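Local structure of PAN2-PAN3 deadenylation complex catalytic subunit pan2 (Neurospora crassa, 4CZW) at residues Val322-Gly327 and Val348-Pro353; Gly488-Asp493 and Asp603-Ala608. The protein probably shortens mRNA poly(A) tails as the catalytic subunit of the PAN2-PAN3 deadenylase, this chain carrying its ubiquitin-protease-like and exonuclease domains. One frame throughout, in Å; residues are numbered along the deposited sequence.

Contact 1: residues Val322-Gly327 and Val348-Pro353; sequences VYSLVG and VGRAEP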
loop_
_atom_site.group_PDB
_atom_site.type_symbol
_atom_site.label_atom_id
_atom_site.label_comp_id
_atom_site.label_asym_id
_atom_site.label_seq_id
_atom_site.Cartn_x
_atom_site.Cartn_y
_atom_site.Cartn_z
ATOM N N VAL A 322 -1.233 -26.969 -1.007
ATOM C CA VAL A 322 -1.643 -26.476 0.301
ATOM C C VAL A 322 -1.602 -24.951 0.362
ATOM O O VAL A 322 -0.575 -24.334 0.082
ATOM C CB VAL A 322 -0.752 -27.056 1.414
ATOM C CG1 VAL A 322 -1.111 -26.451 2.765
ATOM C CG2 VAL A 322 -0.876 -28.574 1.453
ATOM N N TYR A 323 -2.732 -24.351 0.722
ATOM C CA TYR A 323 -2.826 -22.902 0.850
ATOM C C TYR A 323 -2.895 -22.490 2.316
ATOM O O TYR A 323 -3.525 -23.164 3.130
ATOM C CB TYR A 323 -4.048 -22.371 0.095
ATOM C CG TYR A 323 -3.872 -22.318 -1.407
ATOM C CD1 TYR A 323 -3.998 -23.462 -2.184
ATOM C CD2 TYR A 323 -3.586 -21.119 -2.049
ATOM C CE1 TYR A 323 -3.840 -23.416 -3.557
ATOM C CE2 TYR A 323 -3.426 -21.063 -3.420
ATOM C CZ TYR A 323 -3.554 -22.213 -4.169
ATOM O OH TYR A 323 -3.394 -22.159 -5.534
ATOM N N SER A 324 -2.238 -21.384 2.648
ATOM C CA SER A 324 -2.274 -20.855 4.004
ATOM C C SER A 324 -3.128 -19.596 4.064
ATOM O O SER A 324 -3.086 -18.763 3.159
ATOM C CB SER A 324 -0.860 -20.560 4.510
ATOM O OG SER A 324 -0.104 -21.753 4.629
ATOM N N LEU A 325 -3.910 -19.468 5.130
ATOM C CA LEU A 325 -4.742 -18.289 5.322
ATOM C C LEU A 325 -3.901 -17.110 5.793
ATOM O O LEU A 325 -3.308 -17.150 6.871
ATOM C CB LEU A 325 -5.858 -18.576 6.327
ATOM C CG LEU A 325 -6.758 -17.396 6.696
ATOM C CD1 LEU A 325 -7.494 -16.877 5.471
ATOM C CD2 LEU A 325 -7.736 -17.795 7.787
ATOM N N VAL A 326 -3.848 -16.063 4.977
ATOM C CA VAL A 326 -3.078 -14.873 5.314
ATOM C C VAL A 326 -3.862 -13.959 6.248
ATOM O O VAL A 326 -3.381 -13.594 7.321
ATOM C CB VAL A 326 -2.678 -14.081 4.055
ATOM C CG1 VAL A 326 -1.994 -12.781 4.443
ATOM C CG2 VAL A 326 -1.774 -14.921 3.168
ATOM N N GLY A 327 -5.071 -13.593 5.837
ATOM C CA GLY A 327 -5.899 -12.705 6.631
ATOM C C GLY A 327 -7.320 -12.583 6.118
ATOM O O GLY A 327 -7.725 -13.297 5.201
ATOM N N VAL A 348 0.448 -12.128 10.726
ATOM C CA VAL A 348 1.660 -11.477 10.234
ATOM C C VAL A 348 2.861 -12.419 10.199
ATOM O O VAL A 348 3.958 -12.021 9.806
ATOM C CB VAL A 348 2.024 -10.250 11.093
ATOM C CG1 VAL A 348 0.886 -9.244 11.088
ATOM C CG2 VAL A 348 2.364 -10.676 12.513
ATOM N N GLY A 349 2.651 -13.666 10.608
ATOM C CA GLY A 349 3.720 -14.646 10.635
ATOM C C GLY A 349 4.073 -15.189 9.263
ATOM O O GLY A 349 5.168 -15.714 9.061
ATOM N N ARG A 350 3.145 -15.060 8.319
ATOM C CA ARG A 350 3.353 -15.567 6.967
ATOM C C ARG A 350 4.482 -14.823 6.260
ATOM O O ARG A 350 5.246 -15.415 5.496
ATOM C CB ARG A 350 2.067 -15.453 6.142
ATOM C CG ARG A 350 0.794 -15.830 6.885
ATOM C CD ARG A 350 0.791 -17.283 7.328
ATOM N NE ARG A 350 -0.493 -17.658 7.914
ATOM C CZ ARG A 350 -0.741 -18.827 8.494
ATOM N NH1 ARG A 350 0.210 -19.746 8.574
ATOM N NH2 ARG A 350 -1.943 -19.077 8.998
ATOM N N ALA A 351 4.583 -13.523 6.522
ATOM C CA ALA A 351 5.583 -12.681 5.872
ATOM C C ALA A 351 6.816 -12.484 6.750
ATOM O O ALA A 351 7.569 -11.527 6.575
ATOM C CB ALA A 351 4.977 -11.335 5.504
ATOM N N GLU A 352 7.013 -13.396 7.695
ATOM C CA GLU A 352 8.155 -13.337 8.601
ATOM C C GLU A 352 8.913 -14.660 8.590
ATOM O O GLU A 352 8.348 -15.691 8.224
ATOM C CB GLU A 352 7.694 -13.000 10.021
ATOM C CG GLU A 352 7.170 -11.587 10.188
ATOM C CD GLU A 352 6.712 -11.303 11.605
ATOM O OE1 GLU A 352 6.643 -12.255 12.411
ATOM O OE2 GLU A 352 6.426 -10.128 11.913
ATOM N N PRO A 353 10.202 -14.632 8.975
ATOM C CA PRO A 353 10.985 -15.864 9.132
ATOM C C PRO A 353 10.276 -16.887 10.016
ATOM O O PRO A 353 9.711 -16.521 11.047
ATOM C CB PRO A 353 12.274 -15.372 9.787
ATOM C CG PRO A 353 12.430 -13.985 9.278
ATOM C CD PRO A 353 11.034 -13.428 9.163
#
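Arg350 meets the backbone of Leu325 through two weak hydrogen bonds that converge on one carbonyl oxygen. Arg350 NE lies 3.0 Å from Leu325 O with an N-H...O angle of 129°, and Arg350 NH2 lies 3.2 Å from the same Leu325 O; both are bent, as expected when two donors of one guanidinium share an acceptor. NH2 also forms a salt bridge with Glu290, which probably offsets the arginine's charge, while Leu325 O is a neutral acceptor.

Non-polar contact is slight. Ser324 CB stands 4.2 Å above the Arg350 guanidinium plane, offset toward its rim, and the hydroxyl of Ser324 is engaged by Asn398. The aliphatic root of the arginine also borders the strand, with Arg350 CG 4.3 Å from Val326 CA. The chain bends at chi2 (-62°) and then runs straight, which carries the head group along the strand from Val326 toward Ser324.

Arg350 follows Gly349 in a type I turn ending at Glu352, closed by Glu352 N to Gly349 O. The contact thus ties the loop after strand 339-347 to strand 321-334 of the USP-like domain, which is predicted to be catalytically inactive. That strand pairs with 291-297, 339-347 and 385-394, while Trp361 of strand 361-365 touches both Leu325 and Arg350.

Contact 2: residues Gly488-Asp493 and Asp603-Ala608; sequences GVAFID and DSIEDA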
loop_
_atom_site.group_PDB
_atom_site.type_symbol
_atom_site.label_atom_id
_atom_site.label_comp_id
_atom_site.label_asym_id
_atom_site.label_seq_id
_atom_site.Cartn_x
_atom_site.Cartn_y
_atom_site.Cartn_z
ATOM N N GLY A 488 25.504 22.503 -1.468
ATOM C CA GLY A 488 24.568 23.609 -1.428
ATOM C C GLY A 488 23.803 23.758 -2.728
ATOM O O GLY A 488 22.775 24.431 -2.781
ATOM N N VAL A 489 24.306 23.121 -3.782
ATOM C CA VAL A 489 23.668 23.183 -5.092
ATOM C C VAL A 489 22.563 22.137 -5.215
ATOM O O VAL A 489 22.783 20.953 -4.958
ATOM C CB VAL A 489 24.690 22.977 -6.227
ATOM C CG1 VAL A 489 24.007 23.076 -7.583
ATOM C CG2 VAL A 489 25.814 23.996 -6.117
ATOM N N ALA A 490 21.375 22.583 -5.609
ATOM C CA ALA A 490 20.227 21.696 -5.743
ATOM C C ALA A 490 20.349 20.799 -6.971
ATOM O O ALA A 490 20.799 21.237 -8.029
ATOM C CB ALA A 490 18.941 22.505 -5.808
ATOM N N PHE A 491 19.949 19.540 -6.821
ATOM C CA PHE A 491 19.909 18.616 -7.949
ATOM C C PHE A 491 18.472 18.178 -8.213
ATOM O O PHE A 491 18.184 17.518 -9.211
ATOM C CB PHE A 491 20.814 17.404 -7.700
ATOM C CG PHE A 491 20.427 16.579 -6.503
ATOM C CD1 PHE A 491 20.888 16.905 -5.239
ATOM C CD2 PHE A 491 19.620 15.463 -6.649
ATOM C CE1 PHE A 491 20.540 16.140 -4.141
ATOM C CE2 PHE A 491 19.269 14.696 -5.557
ATOM C CZ PHE A 491 19.731 15.033 -4.302
ATOM N N ILE A 492 17.575 18.552 -7.306
ATOM C CA ILE A 492 16.145 18.349 -7.497
ATOM C C ILE A 492 15.379 19.599 -7.086
ATOM O O ILE A 492 15.506 20.070 -5.956
ATOM C CB ILE A 492 15.608 17.151 -6.687
ATOM C CG1 ILE A 492 16.207 15.839 -7.194
ATOM C CG2 ILE A 492 14.091 17.088 -6.773
ATOM C CD1 ILE A 492 15.727 14.621 -6.434
ATOM N N ASP A 493 14.593 20.141 -8.009
ATOM C CA ASP A 493 13.715 21.264 -7.706
ATOM C C ASP A 493 12.434 21.132 -8.517
ATOM O O ASP A 493 12.167 21.927 -9.419
ATOM C CB ASP A 493 14.406 22.598 -7.995
ATOM C CG ASP A 493 13.618 23.787 -7.475
ATOM O OD1 ASP A 493 12.874 23.624 -6.485
ATOM O OD2 ASP A 493 13.743 24.886 -8.056
ATOM N N ASP A 603 11.625 30.150 0.110
ATOM C CA ASP A 603 12.105 29.337 -0.999
ATOM C C ASP A 603 12.677 28.029 -0.457
ATOM O O ASP A 603 13.520 28.038 0.441
ATOM C CB ASP A 603 13.157 30.094 -1.812
ATOM C CG ASP A 603 13.661 29.300 -3.000
ATOM O OD1 ASP A 603 13.059 29.405 -4.089
ATOM O OD2 ASP A 603 14.662 28.571 -2.844
ATOM N N SER A 604 12.213 26.909 -1.003
ATOM C CA SER A 604 12.560 25.594 -0.473
ATOM C C SER A 604 14.043 25.255 -0.628
ATOM O O SER A 604 14.595 24.496 0.168
ATOM C CB SER A 604 11.707 24.516 -1.142
ATOM O OG SER A 604 11.805 24.592 -2.553
ATOM N N ILE A 605 14.684 25.813 -1.651
ATOM C CA ILE A 605 16.112 25.593 -1.852
ATOM C C ILE A 605 16.917 26.343 -0.793
ATOM O O ILE A 605 17.856 25.797 -0.210
ATOM C CB ILE A 605 16.569 26.036 -3.257
ATOM C CG1 ILE A 605 15.859 25.214 -4.334
ATOM C CG2 ILE A 605 18.078 25.901 -3.399
ATOM C CD1 ILE A 605 16.289 25.554 -5.744
ATOM N N GLU A 606 16.537 27.592 -0.544
ATOM C CA GLU A 606 17.201 28.416 0.462
ATOM C C GLU A 606 17.054 27.819 1.859
ATOM O O GLU A 606 18.027 27.729 2.609
ATOM C CB GLU A 606 16.641 29.840 0.446
ATOM C CG GLU A 606 16.937 30.620 -0.824
ATOM C CD GLU A 606 16.405 32.040 -0.768
ATOM O OE1 GLU A 606 15.777 32.400 0.250
ATOM O OE2 GLU A 606 16.616 32.795 -1.740
ATOM N N ASP A 607 15.835 27.414 2.201
ATOM C CA ASP A 607 15.555 26.827 3.508
ATOM C C ASP A 607 16.296 25.507 3.700
ATOM O O ASP A 607 16.645 25.139 4.821
ATOM C CB ASP A 607 14.051 26.615 3.688
ATOM C CG ASP A 607 13.294 27.917 3.866
ATOM O OD1 ASP A 607 13.833 28.980 3.491
ATOM O OD2 ASP A 607 12.157 27.878 4.381
ATOM N N ALA A 608 16.530 24.796 2.602
ATOM C CA ALA A 608 17.294 23.556 2.649
ATOM C C ALA A 608 18.765 23.858 2.900
ATOM O O ALA A 608 19.424 23.183 3.691
ATOM C CB ALA A 608 17.121 22.771 1.359
#
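Ile605 directs its terminal methyl at Ala490 and Asp493. Its CG1 lies anti to the carbonyl carbon (chi1 -62°), and an extended chi2 makes Ile605 CD1 the leading atom: Ile605 CD1 sits 4.0 Å from Ala490 CB, an apolar contact, and 3.5 Å from Asp493 OD2. The side chains of Ile605 and Asp493 cross at about a right angle, the methyl meeting the carboxylate by van der Waals contact.

With chi1 at -170°, the Asp493 carboxyl group swings away from the backbone N and reaches toward the start of the helix. Its polar partners come from neighbouring segments: OD2 bonds to Thr425 OG1, and OD1 takes a salt bridge from Arg476 and a hydrogen bond with Ser478 OG. Ser604 OG, 4.2 Å from Asp493 OD1, is too distant for a direct bond; it pairs with Ser478 OG, which links the two residues.

Asp603 is the N-cap of helix 604-623. Asp603 OD2 accepts Glu606 N at 3.1 Å through the anti lone pair (156°), and Ile605 N more weakly, which fixes the first turn that carries Ile605. Its OD1 is paired with Arg476, so this arginine serves both aspartates, whose Asp493 OD2 and Asp603 OD1 are 6.1 Å apart. Replacing Asp493 by an alanine would probably leave Arg476 with one carboxylate fewer and Thr425 without its mate, and open a gap beside the Ile605 methyl.

The helix bears Asp607, a catalytic metal ligand by similarity, and Ser604 touches Asp445 and Glu447 of strand 441-451, which share that predicted role. Ile605 also rests on Arg476 and Ser478 of strand 471-481, whose Val479 faces the classic beta bulge at Phe491 and Ile492; Ile492 packs on helix 529-541.

Contact 1 and contact 2 belong to different domains and follow one another in series: 322-327 and 348-353 pair up within the USP-like domain before 488-493 and 603-608 do so in the exonuclease domain. Their centres are 45 Å apart, their nearest atoms about 30 Å, and they lie on opposite sides of the chain's centre, sharing no sheet or helix. Contact 1 joins a loop to a strand of the mixed sheet of the USP-like domain over a span of 20 residues; contact 2 bridges 109 residues, bringing helix 604-623 to a separate mixed sheet. Only contact 2 adjoins the predicted metal site, consistent with a scaffold domain and a nuclease domain on one chain.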